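Local coordinates for protein-L-isoaspartate(D-aspartate) O-methyltransferase (Sulfolobus tokodaii, PDB 1VBF) that probably methylates L-isoaspartyl residues of damaged proteins, using S-adenosyl-L-methionine as methyl donor, and so would take part in their repair or degradation, at residues 87-90 and 94-97. Residues are numbered along the deposited sequence; the frame is centred on the assembly and turned at random.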
# COMPACT_ATOMS: atom_id res chain seq x y z
N LEU B 87 12.93 40.47 -0.94
CA LEU B 87 14.22 40.21 -0.29
C LEU B 87 15.39 40.13 -1.27
O LEU B 87 16.50 40.55 -0.95
CB LEU B 87 14.18 38.92 0.53
CG LEU B 87 13.17 38.78 1.68
CD1 LEU B 87 13.35 37.40 2.31
CD2 LEU B 87 13.36 39.88 2.73
N ILE B 88 15.15 39.58 -2.46
CA ILE B 88 16.22 39.48 -3.46
C ILE B 88 16.51 40.88 -4.05
O ILE B 88 17.66 41.31 -4.18
CB ILE B 88 15.82 38.51 -4.58
CG1 ILE B 88 15.52 37.13 -3.98
CG2 ILE B 88 16.94 38.39 -5.64
CD1 ILE B 88 15.01 36.13 -4.97
N ALA B 89 15.44 41.58 -4.40
CA ALA B 89 15.53 42.92 -4.96
C ALA B 89 16.36 43.84 -4.05
O ALA B 89 17.12 44.69 -4.52
CB ALA B 89 14.14 43.49 -5.14
N GLU B 90 16.21 43.68 -2.74
CA GLU B 90 16.97 44.47 -1.79
C GLU B 90 18.48 44.26 -1.93
O GLU B 90 19.26 45.19 -1.78
CB GLU B 90 16.57 44.10 -0.37
CG GLU B 90 15.14 44.45 -0.00
CD GLU B 90 14.96 45.90 0.42
OE1 GLU B 90 15.96 46.52 0.88
OE2 GLU B 90 13.83 46.42 0.31
N LYS B 94 19.40 43.58 -10.40
CA LYS B 94 18.11 43.36 -11.06
C LYS B 94 17.50 41.98 -10.83
O LYS B 94 18.20 40.99 -10.69
CB LYS B 94 18.24 43.62 -12.56
CG LYS B 94 18.08 45.08 -12.90
CD LYS B 94 18.84 45.42 -14.15
CE LYS B 94 19.37 46.85 -14.08
NZ LYS B 94 20.50 47.06 -15.05
N VAL B 95 16.17 41.93 -10.82
CA VAL B 95 15.44 40.69 -10.61
C VAL B 95 14.34 40.47 -11.64
O VAL B 95 13.43 41.29 -11.75
CB VAL B 95 14.77 40.68 -9.21
CG1 VAL B 95 13.96 39.44 -9.01
CG2 VAL B 95 15.81 40.75 -8.14
N VAL B 96 14.42 39.38 -12.40
CA VAL B 96 13.37 39.03 -13.36
C VAL B 96 12.57 37.91 -12.68
O VAL B 96 13.13 36.88 -12.32
CB VAL B 96 13.95 38.52 -14.68
CG1 VAL B 96 12.85 37.95 -15.54
CG2 VAL B 96 14.67 39.65 -15.43
N SER B 97 11.27 38.09 -12.51
CA SER B 97 10.46 37.08 -11.84
C SER B 97 9.21 36.66 -12.61
O SER B 97 8.37 37.49 -12.97
CB SER B 97 10.04 37.60 -10.47
OG SER B 97 9.18 36.70 -9.81
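V95 meets I88 and A89 where helix 83-91 packs on strand 94-99, the second half of the beta-alpha-beta unit that strand 73-77 begins in the Rossmann-like fold of this S-adenosyl-L-methionine-dependent methyltransferase family. One methyl branch carries the contact from the strand side: V95 CG2 lies 3.6 Å from I88 CG2. The same V95 CG2 makes a van der Waals contact with the helix backbone, 3.8 Å from A89 N. A89 CB, at 4.4 Å from V95 CG2, marks the looser flank. Both side-chain pairs, I88 with V95 and A89 with V95, are apolar. The side chains of I88 and V95 cross at about a right angle, meeting through one methyl each rather than lying alongside. The small joint burial, 106 Å² over both sides, fits such a narrow junction; all three touching residues are nevertheless buried.

Torsions explain which branches face each other. With V95 CG1 anti to its backbone N (chi1 177°), CG2 falls beside that N and reaches the helix. On I88, chi1 of -58° turns CG1 beside the backbone N and leaves CG2 anti to it, directed at V95.

Further out, I88 also packs on V74 and E76 of strand 73-77 and on L63 of helix 56-65, whereas V95 touches T85 one helical turn before A89. Strand 94-99 runs parallel between strands 73-77 and 118-122; backbone hydrogen bonds join V96 with V74 on one neighbouring strand and V95 with K119 on the other, and A89 O accepts a bond from N117 ND2. A89 CA and V95 CA, the nearest such pair, are 6.1 Å apart.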